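Local coordinates for protein methionine gamma-lyase (Trichomonas vaginalis, PDB 1E5E) that belongs to the Cys/Met metabolism family of PLP-dependent enzymes and assembles from four copies of its chain, at residues K209-H214 / S258-R263. Numbering follows the deposited sequence.
With PPJ (N-(hydroxy{3-hydroxy-2-methyl-5-[(phosphonooxy)methyl]pyridin-4-yl}methyl)norvaline), chain C.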
ATOM      1  N   LYS A 209     -15.281  11.458  -1.016  1.00 15.65           N
ATOM      2  CA  LYS A 209     -15.681  12.366   0.043  1.00 16.69           C
ATOM      3  C   LYS A 209     -15.946  11.643   1.337  1.00 17.50           C
ATOM      4  O   LYS A 209     -14.985  11.039   1.843  1.00 17.58           O
ATOM      5  CB  LYS A 209     -16.877  13.219  -0.425  1.00 18.05           C
ATOM      6  CG  LYS A 209     -16.775  13.698  -1.866  0.50 17.48           C
ATOM      7  CD  LYS A 209     -15.437  14.320  -2.159  0.50 19.11           C
ATOM      8  CE  LYS A 209     -15.353  15.053  -3.484  0.50 19.93           C
ATOM      9  NZ  LYS A 209     -13.918  15.291  -3.813  0.50 17.42           N
ATOM     10  N   TYR A 210     -17.135  11.751   1.933  1.00 15.86           N
ATOM     11  CA  TYR A 210     -17.398  11.219   3.253  1.00 16.76           C
ATOM     12  C   TYR A 210     -17.175   9.719   3.438  1.00 15.54           C
ATOM     13  O   TYR A 210     -16.686   9.299   4.472  1.00 15.06           O
ATOM     14  CB  TYR A 210     -18.872  11.496   3.647  1.00 16.03           C
ATOM     15  CG  TYR A 210     -19.100  12.971   3.916  1.00 18.38           C
ATOM     16  CD1 TYR A 210     -18.712  13.568   5.097  1.00 17.87           C
ATOM     17  CD2 TYR A 210     -19.687  13.778   2.958  1.00 19.41           C
ATOM     18  CE1 TYR A 210     -18.917  14.922   5.313  1.00 20.09           C
ATOM     19  CE2 TYR A 210     -19.905  15.137   3.153  1.00 21.48           C
ATOM     20  CZ  TYR A 210     -19.515  15.708   4.348  1.00 21.36           C
ATOM     21  OH  TYR A 210     -19.724  17.065   4.547  1.00 20.69           O
ATOM     22  N   ILE A 211     -17.588   8.881   2.499  1.00 15.23           N
ATOM     23  CA  ILE A 211     -17.535   7.436   2.616  1.00 13.55           C
ATOM     24  C   ILE A 211     -16.095   6.970   2.936  1.00 15.53           C
ATOM     25  O   ILE A 211     -15.885   6.377   4.000  1.00 15.22           O
ATOM     26  CB  ILE A 211     -18.167   6.733   1.399  1.00 13.54           C
ATOM     27  CG1 ILE A 211     -19.703   6.969   1.362  1.00 13.94           C
ATOM     28  CG2 ILE A 211     -17.888   5.225   1.467  1.00 11.30           C
ATOM     29  CD1 ILE A 211     -20.410   6.591   0.073  1.00 13.82           C
ATOM     30  N   ASN A 212     -15.108   7.325   2.151  1.00 12.73           N
ATOM     31  CA  ASN A 212     -13.714   7.067   2.463  1.00 14.93           C
ATOM     32  C   ASN A 212     -13.352   7.943   3.656  1.00 16.04           C
ATOM     33  O   ASN A 212     -12.793   7.420   4.613  1.00 16.10           O
ATOM     34  CB  ASN A 212     -12.794   7.363   1.296  1.00 13.89           C
ATOM     35  CG  ASN A 212     -11.347   7.067   1.699  1.00 15.91           C
ATOM     36  OD1 ASN A 212     -11.118   5.907   2.067  1.00 14.46           O
ATOM     37  ND2 ASN A 212     -10.513   8.104   1.673  1.00 13.87           N
ATOM     38  N   GLY A 213     -13.701   9.218   3.588  1.00 15.76           N
ATOM     39  CA  GLY A 213     -13.546  10.182   4.646  1.00 16.24           C
ATOM     40  C   GLY A 213     -12.175  10.618   5.104  1.00 17.34           C
ATOM     41  O   GLY A 213     -12.050  11.316   6.119  1.00 15.05           O
ATOM     42  N   HIS A 214     -11.112  10.195   4.405  1.00 15.58           N
ATOM     43  CA  HIS A 214      -9.761  10.512   4.861  1.00 16.79           C
ATOM     44  C   HIS A 214      -8.939  11.200   3.800  1.00 16.83           C
ATOM     45  O   HIS A 214      -7.716  11.243   3.935  1.00 16.33           O
ATOM     46  CB  HIS A 214      -9.003   9.237   5.322  1.00 15.90           C
ATOM     47  CG  HIS A 214      -9.589   8.680   6.588  1.00 14.28           C
ATOM     48  ND1 HIS A 214     -10.845   8.045   6.529  1.00 13.73           N
ATOM     49  CD2 HIS A 214      -9.212   8.723   7.877  1.00 13.54           C
ATOM     50  CE1 HIS A 214     -11.176   7.684   7.775  1.00 13.82           C
ATOM     51  NE2 HIS A 214     -10.198   8.020   8.610  1.00 13.47           N
ATOM     52  N   SER A 258     -15.592   2.080   8.012  1.00 14.22           N
ATOM     53  CA  SER A 258     -15.866   1.582   9.338  1.00 13.23           C
ATOM     54  C   SER A 258     -16.068   2.717  10.327  1.00 14.39           C
ATOM     55  O   SER A 258     -16.803   2.493  11.313  1.00 13.26           O
ATOM     56  CB  SER A 258     -14.810   0.549   9.766  1.00 15.85           C
ATOM     57  OG  SER A 258     -13.570   1.197   9.928  1.00 16.85           O
ATOM     58  N   THR A 259     -15.562   3.940  10.094  1.00 13.74           N
ATOM     59  CA  THR A 259     -15.871   5.026  11.038  1.00 14.00           C
ATOM     60  C   THR A 259     -16.901   6.000  10.455  1.00 14.37           C
ATOM     61  O   THR A 259     -17.069   7.102  10.996  1.00 14.74           O
ATOM     62  CB  THR A 259     -14.623   5.855  11.381  1.00 13.86           C
ATOM     63  OG1 THR A 259     -13.960   6.248  10.151  1.00 12.75           O
ATOM     64  CG2 THR A 259     -13.680   5.073  12.289  1.00 13.00           C
ATOM     65  N   LEU A 260     -17.538   5.660   9.339  1.00 12.51           N
ATOM     66  CA  LEU A 260     -18.473   6.571   8.683  1.00 14.01           C
ATOM     67  C   LEU A 260     -19.566   7.066   9.641  1.00 15.58           C
ATOM     68  O   LEU A 260     -19.962   8.229   9.681  1.00 12.82           O
ATOM     69  CB  LEU A 260     -19.138   5.901   7.451  1.00 10.16           C
ATOM     70  CG  LEU A 260     -20.166   6.762   6.702  1.00 12.68           C
ATOM     71  CD1 LEU A 260     -19.564   8.058   6.164  1.00 10.33           C
ATOM     72  CD2 LEU A 260     -20.776   6.026   5.487  1.00  8.00           C
ATOM     73  N   ASN A 261     -20.154   6.124  10.400  1.00 16.53           N
ATOM     74  CA  ASN A 261     -21.220   6.558  11.301  1.00 18.69           C
ATOM     75  C   ASN A 261     -20.753   7.565  12.350  1.00 17.97           C
ATOM     76  O   ASN A 261     -21.450   8.562  12.556  1.00 15.20           O
ATOM     77  CB  ASN A 261     -21.833   5.341  11.992  1.00 20.30           C
ATOM     78  CG  ASN A 261     -22.876   5.733  13.036  1.00 23.81           C
ATOM     79  OD1 ASN A 261     -23.971   6.136  12.679  1.00 24.15           O
ATOM     80  ND2 ASN A 261     -22.526   5.554  14.306  1.00 24.20           N
ATOM     81  N   ILE A 262     -19.607   7.300  13.019  1.00 16.13           N
ATOM     82  CA  ILE A 262     -19.171   8.232  14.060  1.00 16.11           C
ATOM     83  C   ILE A 262     -18.616   9.522  13.492  1.00 14.45           C
ATOM     84  O   ILE A 262     -18.691  10.527  14.187  1.00 16.38           O
ATOM     85  CB  ILE A 262     -18.157   7.621  15.061  1.00 14.83           C
ATOM     86  CG1 ILE A 262     -16.926   7.086  14.316  1.00 14.67           C
ATOM     87  CG2 ILE A 262     -18.842   6.519  15.859  1.00 11.84           C
ATOM     88  CD1 ILE A 262     -15.806   6.655  15.256  1.00 16.56           C
ATOM     89  N   ARG A 263     -18.090   9.530  12.303  1.00 13.92           N
ATOM     90  CA  ARG A 263     -17.600  10.728  11.630  1.00 15.21           C
ATOM     91  C   ARG A 263     -18.766  11.618  11.164  1.00 14.94           C
ATOM     92  O   ARG A 263     -18.818  12.831  11.445  1.00 15.04           O
ATOM     93  CB  ARG A 263     -16.777  10.338  10.374  1.00 12.78           C
ATOM     94  CG  ARG A 263     -15.382   9.847  10.693  1.00 13.59           C
ATOM     95  CD  ARG A 263     -14.495   9.633   9.475  1.00 14.91           C
ATOM     96  NE  ARG A 263     -14.855   8.510   8.609  1.00 13.55           N
ATOM     97  CZ  ARG A 263     -15.559   8.618   7.492  1.00 13.94           C
ATOM     98  NH1 ARG A 263     -16.011   9.813   7.087  1.00 12.85           N
ATOM     99  NH2 ARG A 263     -15.777   7.527   6.762  1.00 12.13           N
TER
HETATM  100  N1  PPJ C 405     -20.384  14.221  -7.310  1.00 20.73           N
HETATM  101  C2  PPJ C 405     -20.302  15.193  -6.378  1.00 20.37           C
HETATM  102  C6  PPJ C 405     -19.324  13.934  -8.117  1.00 21.63           C
HETATM  103  C2A PPJ C 405     -21.395  15.863  -5.804  1.00 18.06           C
HETATM  104  C3  PPJ C 405     -19.020  15.744  -6.176  1.00 20.07           C
HETATM  105  O3  PPJ C 405     -18.989  16.774  -5.373  1.00 18.32           O
HETATM  106  C4  PPJ C 405     -17.880  15.303  -6.857  1.00 20.86           C
HETATM  107  C4A PPJ C 405     -16.635  15.941  -6.577  1.00 22.62           C
HETATM  108  C5  PPJ C 405     -18.018  14.409  -7.918  1.00 21.06           C
HETATM  109  N   PPJ C 405     -16.529  17.196  -6.103  1.00 21.88           N
HETATM  110  C5A PPJ C 405     -16.925  13.757  -8.575  1.00 19.42           C
HETATM  111  OP4 PPJ C 405     -16.424  12.867  -7.784  1.00 19.64           O
HETATM  112  P   PPJ C 405     -14.876  12.602  -8.051  1.00 17.93           P
HETATM  113  OP1 PPJ C 405     -14.494  11.416  -7.056  1.00 18.71           O
HETATM  114  OP2 PPJ C 405     -14.076  13.905  -7.747  1.00 18.37           O
HETATM  115  OP3 PPJ C 405     -14.604  12.152  -9.553  1.00 18.41           O
HETATM  116  CA  PPJ C 405     -15.359  17.795  -5.741  1.00 22.87           C
HETATM  117  CB  PPJ C 405     -14.152  17.713  -6.577  1.00 22.76           C
HETATM  118  C   PPJ C 405     -15.536  19.109  -5.210  1.00 21.53           C
HETATM  119  CG  PPJ C 405     -14.054  18.375  -7.903  1.00 24.27           C
HETATM  120  CD  PPJ C 405     -13.279  19.598  -7.758  1.00 23.92           C
HETATM  121  O   PPJ C 405     -16.726  19.592  -5.203  1.00 21.82           O
HETATM  122  OXT PPJ C 405     -14.694  19.612  -4.348  1.00 23.08           O
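R263 reaches out from the first turn of helix 260-279 and places its guanidinium against the backbone carbonyls of Y210 and I211. R263 NH1 donates to Y210 O at 2.7 Å, with that oxygen close to the guanidinium plane and the nitrogen in the carbonyl plane. R263 NH2 makes two weak bonds, to the same Y210 O and to I211 O, the latter at 3.0 Å. A bend in the arginine chain at chi3 (-70°) folds the group back, and R263 NE donates to T259 OG1 at 2.9 Å. Bonds along its edge therefore fix the rotation of the guanidinium. G213 CA lies over one face, 3.5 Å from R263 NH1, and L260 CA lies over the opposite face.

The H214 ring plane and the R263 guanidinium plane are inclined at 71°. H214 ND1 donates to N212 O at 2.8 Å, which holds the imidazole against its own loop. T259 OG1 stands at the ring edge, 3.9 Å from H214 CE1. L260 adds the apolar part: L260 CD1 packs 4.3 Å from Y210 CB, and CD2 meets I211 CG1. G256 O takes further bonds from R263 NH2 and T259 OG1. N212 ND2 bonds D216 OD1, and N212 OD1 bonds R255 of the second subunit.

The K209 side chain runs to the bound PPJ. The buried arginine thus ties helix 260-279 to the turn that follows K209, a lysine of the PPJ pocket, an arrangement consistent with the PLP-dependent aminotransferase-like fold.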